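Local coordinates for protein rhamnonate dehydratase (Gibberella zeae PH-1, PDB 3FXG) that probably dehydrates L-rhamnonate to a 2-keto-3-deoxy sugar acid, as a magnesium-dependent lyase of the enolase superfamily, at residues Pro88-Phe97 and Leu128-Ile136; Ser16-Ser24 and Lys396-Phe404. All coordinates share one frame; numbering follows the deposited sequence.

Contact 1: Pro88-Phe97 and Leu128-Ile136; sequences PACWLVHQHF and LPIAVISVI
Phe97 and Val132 carry this helix-helix contact, with Leu128 and Pro88 meeting where both segments begin. Phe97 turns one ring face to Ile133, whose CG1 stands over it, 4.1 Å from the ring centroid and 26° off the normal, a CH-pi contact displaced toward the rim at CZ and CE1. His96 CG lies over the opposite face, offset toward the rim. Phe97 CG sits beside its own backbone N, anti to the carbonyl carbon (chi1 -53°), which points the ring back toward Pro129 and Ile133 while CB meets Ile136 CD1 at 3.7 Å. Val132 is a knob in the hole formed by Ala89, Leu92, Val93 and Phe97, and its two methyls divide the work. CG1 presses on Val93 CG2 at 3.5 Å and on Phe97 CE2; CG2 rests against the backbone of Ala89, 3.6 Å from its CA, and touches Leu92 CD1 at 4.0 Å. The axes of the two segments come within 9.5 Å and cross at -68°. Both helices belong to the N-terminal capping domain of the mandelate racemase/muconate lactonizing enzyme type, where helices pack on an antiparallel sheet; Ala89 and Val135 touch Phe67 of strand 66-73, and Met116 of helix 109-119 reaches Phe97 and Ile133. A wider pi-type turn at 93-97 interrupts the regular helical spacing just where Phe97 enters the interface. At the other end, Leu128 CD2 meets the Pro88 ring at CB, 4.0 Å away, the two side chains crossing nearly at right angles. Trp91 of a second subunit packs on that same proline.

Contact 2: Ser16-Ser24 and Lys396-Phe404; sequences SFIIGGVGS and KLIPSDYLF
Ser16 meets Ser400 hydroxyl to hydroxyl, the two OG atoms 2.7 Å apart, while the Ser16 carbonyl O takes a weak, 3.3 Å bond from Ser400 N. Phe17 and Pro399 form an antiparallel non-hydrogen-bonded pair: the Phe17 ring crosses the proline obliquely, CE1 lying 4.0 Å from Pro399 CG, and CB and CD1 rest on Leu397 CB. The next residue, Ile18, forms the hydrogen-bonded pair with Ile398. Ile18 N reaches Ile398 O and Ile398 N reaches Ile18 O, both at 2.8 Å and nearly straight, the second bond lying in the carbonyl plane. Here strand 397-399, near the end of the modelled chain, is the outermost strand, within this chain, of the antiparallel sheet of the N-terminal capping domain, next to strand 11-19, which pairs on its other side with 66-73. On the face opposite Phe17, Ile18 sends CD1 to the edge of the Tyr402 ring, 3.6 Å from CE2, and on to Leu403 CD1. Ile19 returns to the Phe17 face and lies side by side with Leu397, CG1 to CD2. Beyond the strand, Gly20 N continues the pairing through Lys396 O at 3.1 Å. The Lys396 chain folds back at its last two torsions (-57° and -65°) and curls along this turn; its CD packs against Ser24 OG at 3.6 Å. There a water lies within hydrogen-bonding distance of Gly20 O, Val22 O and Ser24 OG, and accepts a weak bond from Lys396 NZ.

In the fold
Contact 1 is fully buried, two helices meeting through apolar packing; contact 2 is partly buried and joins strands at the sheet edge by backbone hydrogen bonds, with a lysine and a water at its outer end. Their centres lie about 14 Å apart, and contact 1 is nested within the chain loop that contact 2 closes. Helix 86-101 links them: a different flank, turned to the sheet, carries Cys90 and His94 onto Ser16 and Ser400, and His94 NE2 probably hydrogen-bonds Ser16 OG, 2.7 Å away. Trp91 also meets the Phe404 ring. Both contacts border a second subunit, through Pro88 in one and Ile398, Tyr402 and Leu403 in the other.

Contact 1: Pro88-Phe97 and Leu128-Ile136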
loop_
_atom_site.group_PDB
_atom_site.type_symbol
_atom_site.label_atom_id
_atom_site.label_comp_id
_atom_site.label_asym_id
_atom_site.label_seq_id
_atom_site.Cartn_x
_atom_site.Cartn_y
_atom_site.Cartn_z
ATOM N N PRO A 88 -38.413 18.750 -16.431
ATOM C CA PRO A 88 -38.168 18.114 -15.131
ATOM C C PRO A 88 -37.369 18.995 -14.170
ATOM O O PRO A 88 -37.562 18.936 -12.955
ATOM C CB PRO A 88 -37.448 16.817 -15.507
ATOM C CG PRO A 88 -36.758 17.163 -16.796
ATOM C CD PRO A 88 -37.804 17.973 -17.525
ATOM N N ALA A 89 -36.483 19.819 -14.720
ATOM C CA ALA A 89 -35.676 20.719 -13.907
ATOM C C ALA A 89 -36.586 21.763 -13.266
ATOM O O ALA A 89 -36.490 22.031 -12.067
ATOM C CB ALA A 89 -34.615 21.402 -14.766
ATOM N N CYS A 90 -37.475 22.343 -14.070
ATOM C CA CYS A 90 -38.399 23.360 -13.573
ATOM C C CYS A 90 -39.332 22.798 -12.513
ATOM O O CYS A 90 -39.679 23.488 -11.556
ATOM C CB CYS A 90 -39.232 23.941 -14.719
ATOM S SG CYS A 90 -38.278 24.906 -15.908
ATOM N N TRP A 91 -39.741 21.546 -12.689
ATOM C CA TRP A 91 -40.636 20.903 -11.733
ATOM C C TRP A 91 -39.956 20.844 -10.367
ATOM O O TRP A 91 -40.565 21.161 -9.346
ATOM C CB TRP A 91 -40.973 19.487 -12.196
ATOM C CG TRP A 91 -42.118 18.861 -11.462
ATOM C CD1 TRP A 91 -43.437 18.880 -11.823
ATOM C CD2 TRP A 91 -42.048 18.113 -10.240
ATOM N NE1 TRP A 91 -44.190 18.187 -10.907
ATOM C CE2 TRP A 91 -43.364 17.706 -9.925
ATOM C CE3 TRP A 91 -40.998 17.746 -9.383
ATOM C CZ2 TRP A 91 -43.663 16.947 -8.784
ATOM C CZ3 TRP A 91 -41.294 16.992 -8.246
ATOM C CH2 TRP A 91 -42.619 16.600 -7.959
ATOM N N LEU A 92 -38.688 20.445 -10.358
ATOM C CA LEU A 92 -37.928 20.340 -9.115
ATOM C C LEU A 92 -37.682 21.700 -8.469
ATOM O O LEU A 92 -37.774 21.840 -7.248
ATOM C CB LEU A 92 -36.595 19.633 -9.374
ATOM C CG LEU A 92 -36.700 18.154 -9.755
ATOM C CD1 LEU A 92 -35.342 17.638 -10.207
ATOM C CD2 LEU A 92 -37.207 17.352 -8.562
ATOM N N VAL A 93 -37.372 22.699 -9.288
ATOM C CA VAL A 93 -37.125 24.045 -8.784
ATOM C C VAL A 93 -38.223 24.489 -7.818
ATOM O O VAL A 93 -37.948 24.899 -6.689
ATOM C CB VAL A 93 -37.067 25.084 -9.935
ATOM C CG1 VAL A 93 -37.111 26.492 -9.362
ATOM C CG2 VAL A 93 -35.798 24.890 -10.759
ATOM N N HIS A 94 -39.468 24.397 -8.268
ATOM C CA HIS A 94 -40.608 24.826 -7.466
ATOM C C HIS A 94 -41.112 23.828 -6.438
ATOM O O HIS A 94 -41.463 24.209 -5.325
ATOM C CB HIS A 94 -41.753 25.235 -8.394
ATOM C CG HIS A 94 -41.399 26.364 -9.310
ATOM N ND1 HIS A 94 -41.242 27.661 -8.868
ATOM C CD2 HIS A 94 -41.110 26.381 -10.633
ATOM C CE1 HIS A 94 -40.872 28.427 -9.878
ATOM N NE2 HIS A 94 -40.783 27.675 -10.960
ATOM N N GLN A 95 -41.149 22.550 -6.793
ATOM C CA GLN A 95 -41.638 21.548 -5.854
ATOM C C GLN A 95 -40.687 21.279 -4.690
ATOM O O GLN A 95 -41.127 21.031 -3.566
ATOM C CB GLN A 95 -41.941 20.241 -6.588
ATOM C CG GLN A 95 -43.142 20.313 -7.521
ATOM C CD GLN A 95 -44.428 20.655 -6.788
ATOM O OE1 GLN A 95 -44.929 21.777 -6.876
ATOM N NE2 GLN A 95 -44.962 19.690 -6.052
ATOM N N HIS A 96 -39.384 21.342 -4.938
ATOM C CA HIS A 96 -38.440 21.066 -3.865
ATOM C C HIS A 96 -37.601 22.233 -3.351
ATOM O O HIS A 96 -37.630 22.555 -2.164
ATOM C CB HIS A 96 -37.497 19.930 -4.286
ATOM C CG HIS A 96 -36.763 19.296 -3.144
ATOM N ND1 HIS A 96 -35.809 18.317 -3.324
ATOM C CD2 HIS A 96 -36.857 19.486 -1.806
ATOM C CE1 HIS A 96 -35.349 17.932 -2.147
ATOM N NE2 HIS A 96 -35.968 18.624 -1.210
ATOM N N PHE A 97 -36.868 22.882 -4.245
ATOM C CA PHE A 97 -35.960 23.942 -3.832
ATOM C C PHE A 97 -36.500 25.319 -3.462
ATOM O O PHE A 97 -35.880 26.022 -2.663
ATOM C CB PHE A 97 -34.853 24.062 -4.885
ATOM C CG PHE A 97 -34.164 22.756 -5.163
ATOM C CD1 PHE A 97 -33.523 22.065 -4.135
ATOM C CD2 PHE A 97 -34.203 22.183 -6.431
ATOM C CE1 PHE A 97 -32.935 20.821 -4.367
ATOM C CE2 PHE A 97 -33.619 20.941 -6.674
ATOM C CZ PHE A 97 -32.985 20.257 -5.638
ATOM N N LEU A 128 -29.093 15.187 -12.957
ATOM C CA LEU A 128 -30.143 16.200 -13.092
ATOM C C LEU A 128 -30.469 17.067 -11.873
ATOM O O LEU A 128 -30.529 18.292 -11.980
ATOM C CB LEU A 128 -31.427 15.534 -13.605
ATOM C CG LEU A 128 -32.624 16.453 -13.867
ATOM C CD1 LEU A 128 -32.241 17.539 -14.857
ATOM C CD2 LEU A 128 -33.784 15.633 -14.399
ATOM N N PRO A 129 -30.700 16.454 -10.703
ATOM C CA PRO A 129 -31.017 17.264 -9.520
ATOM C C PRO A 129 -29.933 18.296 -9.217
ATOM O O PRO A 129 -30.224 19.427 -8.812
ATOM C CB PRO A 129 -31.138 16.221 -8.408
ATOM C CG PRO A 129 -31.590 14.997 -9.142
ATOM C CD PRO A 129 -30.725 15.020 -10.377
ATOM N N ILE A 130 -28.681 17.900 -9.422
ATOM C CA ILE A 130 -27.550 18.779 -9.163
ATOM C C ILE A 130 -27.484 19.879 -10.220
ATOM O O ILE A 130 -27.056 20.995 -9.937
ATOM C CB ILE A 130 -26.224 17.980 -9.141
ATOM C CG1 ILE A 130 -26.358 16.791 -8.181
ATOM C CG2 ILE A 130 -25.079 18.872 -8.687
ATOM C CD1 ILE A 130 -26.810 17.177 -6.777
ATOM N N ALA A 131 -27.908 19.559 -11.439
ATOM C CA ALA A 131 -27.924 20.549 -12.504
ATOM C C ALA A 131 -28.928 21.646 -12.117
ATOM O O ALA A 131 -28.700 22.832 -12.366
ATOM C CB ALA A 131 -28.333 19.893 -13.828
ATOM N N VAL A 132 -30.036 21.247 -11.495
ATOM C CA VAL A 132 -31.058 22.205 -11.073
ATOM C C VAL A 132 -30.472 23.143 -10.023
ATOM O O VAL A 132 -30.603 24.368 -10.114
ATOM C CB VAL A 132 -32.286 21.485 -10.468
ATOM C CG1 VAL A 132 -33.295 22.509 -9.961
ATOM C CG2 VAL A 132 -32.926 20.581 -11.518
ATOM N N ILE A 133 -29.820 22.559 -9.025
ATOM C CA ILE A 133 -29.209 23.346 -7.969
ATOM C C ILE A 133 -28.170 24.300 -8.557
ATOM O O ILE A 133 -28.057 25.443 -8.122
ATOM C CB ILE A 133 -28.531 22.435 -6.922
ATOM C CG1 ILE A 133 -29.596 21.586 -6.216
ATOM C CG2 ILE A 133 -27.760 23.281 -5.910
ATOM C CD1 ILE A 133 -29.028 20.567 -5.242
ATOM N N SER A 134 -27.427 23.830 -9.556
ATOM C CA SER A 134 -26.391 24.649 -10.184
ATOM C C SER A 134 -26.945 25.933 -10.791
ATOM O O SER A 134 -26.383 27.013 -10.603
ATOM C CB SER A 134 -25.671 23.856 -11.278
ATOM O OG SER A 134 -25.057 22.690 -10.759
ATOM N N VAL A 135 -28.042 25.813 -11.530
ATOM C CA VAL A 135 -28.646 26.975 -12.170
ATOM C C VAL A 135 -29.207 27.954 -11.142
ATOM O O VAL A 135 -29.131 29.170 -11.324
ATOM C CB VAL A 135 -29.752 26.544 -13.155
ATOM C CG1 VAL A 135 -30.396 27.767 -13.786
ATOM C CG2 VAL A 135 -29.153 25.654 -14.240
ATOM N N ILE A 136 -29.769 27.428 -10.060
ATOM C CA ILE A 136 -30.315 28.288 -9.015
ATOM C C ILE A 136 -29.175 29.069 -8.364
ATOM O O ILE A 136 -29.294 30.271 -8.115
ATOM C CB ILE A 136 -31.052 27.459 -7.937
ATOM C CG1 ILE A 136 -32.338 26.875 -8.528
ATOM C CG2 ILE A 136 -31.355 28.329 -6.721
ATOM C CD1 ILE A 136 -33.060 25.896 -7.604
#

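Contact 2: Ser16-Ser24 and Lys396-Phe404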
loop_
_atom_site.group_PDB
_atom_site.type_symbol
_atom_site.label_atom_id
_atom_site.label_comp_id
_atom_site.label_asym_id
_atom_site.label_seq_id
_atom_site.Cartn_x
_atom_site.Cartn_y
_atom_site.Cartn_z
ATOM N N SER A 16 -39.390 30.033 -13.120
ATOM C CA SER A 16 -38.636 29.177 -14.028
ATOM C C SER A 16 -39.368 29.094 -15.354
ATOM O O SER A 16 -40.600 29.148 -15.404
ATOM C CB SER A 16 -38.445 27.772 -13.440
ATOM O OG SER A 16 -39.669 27.074 -13.339
ATOM N N PHE A 17 -38.598 28.970 -16.427
ATOM C CA PHE A 17 -39.148 28.898 -17.771
ATOM C C PHE A 17 -38.432 27.842 -18.587
ATOM O O PHE A 17 -37.244 27.589 -18.390
ATOM C CB PHE A 17 -38.966 30.239 -18.488
ATOM C CG PHE A 17 -39.595 31.399 -17.785
ATOM C CD1 PHE A 17 -40.908 31.765 -18.057
ATOM C CD2 PHE A 17 -38.875 32.126 -16.839
ATOM C CE1 PHE A 17 -41.499 32.840 -17.399
ATOM C CE2 PHE A 17 -39.456 33.202 -16.174
ATOM C CZ PHE A 17 -40.772 33.559 -16.455
ATOM N N ILE A 18 -39.162 27.231 -19.509
ATOM C CA ILE A 18 -38.579 26.249 -20.407
ATOM C C ILE A 18 -38.299 27.047 -21.675
ATOM O O ILE A 18 -39.129 27.854 -22.094
ATOM C CB ILE A 18 -39.570 25.123 -20.727
ATOM C CG1 ILE A 18 -39.871 24.332 -19.451
ATOM C CG2 ILE A 18 -39.001 24.222 -21.815
ATOM C CD1 ILE A 18 -41.048 23.405 -19.572
ATOM N N ILE A 19 -37.130 26.854 -22.269
ATOM C CA ILE A 19 -36.796 27.583 -23.483
ATOM C C ILE A 19 -37.315 26.810 -24.689
ATOM O O ILE A 19 -36.847 25.714 -24.982
ATOM C CB ILE A 19 -35.274 27.796 -23.590
ATOM C CG1 ILE A 19 -34.769 28.487 -22.318
ATOM C CG2 ILE A 19 -34.946 28.654 -24.805
ATOM C CD1 ILE A 19 -33.270 28.652 -22.252
ATOM N N GLY A 20 -38.303 27.382 -25.371
ATOM C CA GLY A 20 -38.879 26.727 -26.532
ATOM C C GLY A 20 -37.917 26.630 -27.700
ATOM O O GLY A 20 -36.928 27.358 -27.758
ATOM N N GLY A 21 -38.207 25.725 -28.629
ATOM C CA GLY A 21 -37.354 25.553 -29.792
ATOM C C GLY A 21 -36.009 24.937 -29.459
ATOM O O GLY A 21 -35.857 24.276 -28.430
ATOM N N VAL A 22 -35.030 25.154 -30.333
ATOM C CA VAL A 22 -33.686 24.621 -30.135
ATOM C C VAL A 22 -32.643 25.716 -30.344
ATOM O O VAL A 22 -32.976 26.835 -30.739
ATOM C CB VAL A 22 -33.384 23.466 -31.130
ATOM C CG1 VAL A 22 -34.454 22.388 -31.025
ATOM C CG2 VAL A 22 -33.307 24.005 -32.551
ATOM N N GLY A 23 -31.385 25.387 -30.069
ATOM C CA GLY A 23 -30.302 26.338 -30.257
ATOM C C GLY A 23 -30.256 27.544 -29.333
ATOM O O GLY A 23 -29.589 28.529 -29.643
ATOM N N SER A 24 -30.955 27.486 -28.205
ATOM C CA SER A 24 -30.942 28.601 -27.261
ATOM C C SER A 24 -31.066 28.088 -25.833
ATOM O O SER A 24 -31.953 27.295 -25.522
ATOM C CB SER A 24 -32.080 29.580 -27.569
ATOM O OG SER A 24 -33.341 28.945 -27.466
ATOM N N LYS A 396 -40.407 33.361 -26.315
ATOM C CA LYS A 396 -40.028 31.962 -26.472
ATOM C C LYS A 396 -39.966 31.279 -25.106
ATOM O O LYS A 396 -39.892 30.053 -25.017
ATOM C CB LYS A 396 -38.654 31.880 -27.149
ATOM C CG LYS A 396 -38.179 30.476 -27.486
ATOM C CD LYS A 396 -36.660 30.431 -27.670
ATOM C CE LYS A 396 -36.168 31.400 -28.742
ATOM N NZ LYS A 396 -36.666 31.047 -30.102
ATOM N N LEU A 397 -39.989 32.080 -24.043
ATOM C CA LEU A 397 -39.928 31.548 -22.690
ATOM C C LEU A 397 -41.273 30.997 -22.251
ATOM O O LEU A 397 -42.250 31.733 -22.106
ATOM C CB LEU A 397 -39.459 32.625 -21.709
ATOM C CG LEU A 397 -38.013 33.094 -21.892
ATOM C CD1 LEU A 397 -37.718 34.223 -20.920
ATOM C CD2 LEU A 397 -37.056 31.931 -21.667
ATOM N N ILE A 398 -41.307 29.688 -22.036
ATOM C CA ILE A 398 -42.518 28.999 -21.627
ATOM C C ILE A 398 -42.605 28.859 -20.112
ATOM O O ILE A 398 -41.808 28.144 -19.506
ATOM C CB ILE A 398 -42.566 27.590 -22.250
ATOM C CG1 ILE A 398 -42.382 27.689 -23.765
ATOM C CG2 ILE A 398 -43.879 26.913 -21.913
ATOM C CD1 ILE A 398 -42.207 26.351 -24.448
ATOM N N PRO A 399 -43.570 29.547 -19.479
ATOM C CA PRO A 399 -43.715 29.451 -18.023
ATOM C C PRO A 399 -43.889 27.974 -17.661
ATOM O O PRO A 399 -44.574 27.237 -18.372
ATOM C CB PRO A 399 -44.976 30.267 -17.749
ATOM C CG PRO A 399 -44.935 31.305 -18.829
ATOM C CD PRO A 399 -44.552 30.490 -20.041
ATOM N N SER A 400 -43.270 27.542 -16.569
ATOM C CA SER A 400 -43.354 26.143 -16.158
ATOM C C SER A 400 -44.671 25.784 -15.474
ATOM O O SER A 400 -44.880 24.635 -15.085
ATOM C CB SER A 400 -42.185 25.806 -15.230
ATOM O OG SER A 400 -42.201 26.626 -14.077
ATOM N N ASP A 401 -45.556 26.772 -15.348
ATOM C CA ASP A 401 -46.862 26.605 -14.707
ATOM C C ASP A 401 -47.659 25.367 -15.128
ATOM O O ASP A 401 -48.263 24.700 -14.289
ATOM C CB ASP A 401 -47.719 27.851 -14.960
ATOM C CG ASP A 401 -47.150 29.099 -14.303
ATOM O OD1 ASP A 401 -45.918 29.307 -14.359
ATOM O OD2 ASP A 401 -47.941 29.883 -13.741
ATOM N N TYR A 402 -47.666 25.064 -16.422
ATOM C CA TYR A 402 -48.425 23.923 -16.926
ATOM C C TYR A 402 -48.036 22.590 -16.289
ATOM O O TYR A 402 -48.861 21.684 -16.183
ATOM C CB TYR A 402 -48.287 23.831 -18.452
ATOM C CG TYR A 402 -46.975 23.256 -18.941
ATOM C CD1 TYR A 402 -46.853 21.894 -19.227
ATOM C CD2 TYR A 402 -45.858 24.069 -19.123
ATOM C CE1 TYR A 402 -45.650 21.357 -19.686
ATOM C CE2 TYR A 402 -44.650 23.541 -19.580
ATOM C CZ TYR A 402 -44.553 22.189 -19.859
ATOM O OH TYR A 402 -43.362 21.666 -20.308
ATOM N N LEU A 403 -46.782 22.475 -15.863
ATOM C CA LEU A 403 -46.288 21.245 -15.252
ATOM C C LEU A 403 -46.936 20.932 -13.907
ATOM O O LEU A 403 -46.842 19.806 -13.411
ATOM C CB LEU A 403 -44.768 21.328 -15.076
ATOM C CG LEU A 403 -43.925 21.296 -16.352
ATOM C CD1 LEU A 403 -42.491 21.691 -16.031
ATOM C CD2 LEU A 403 -43.979 19.902 -16.965
ATOM N N PHE A 404 -47.601 21.923 -13.323
ATOM C CA PHE A 404 -48.232 21.740 -12.025
ATOM C C PHE A 404 -49.754 21.675 -12.087
ATOM O O PHE A 404 -50.419 21.592 -11.056
ATOM C CB PHE A 404 -47.781 22.863 -11.092
ATOM C CG PHE A 404 -46.288 23.033 -11.044
ATOM C CD1 PHE A 404 -45.483 22.066 -10.452
ATOM C CD2 PHE A 404 -45.683 24.141 -11.627
ATOM C CE1 PHE A 404 -44.094 22.200 -10.441
ATOM C CE2 PHE A 404 -44.298 24.286 -11.622
ATOM C CZ PHE A 404 -43.502 23.315 -11.030
HETATM O O HOH W 1 -35.046 28.273 -29.436
#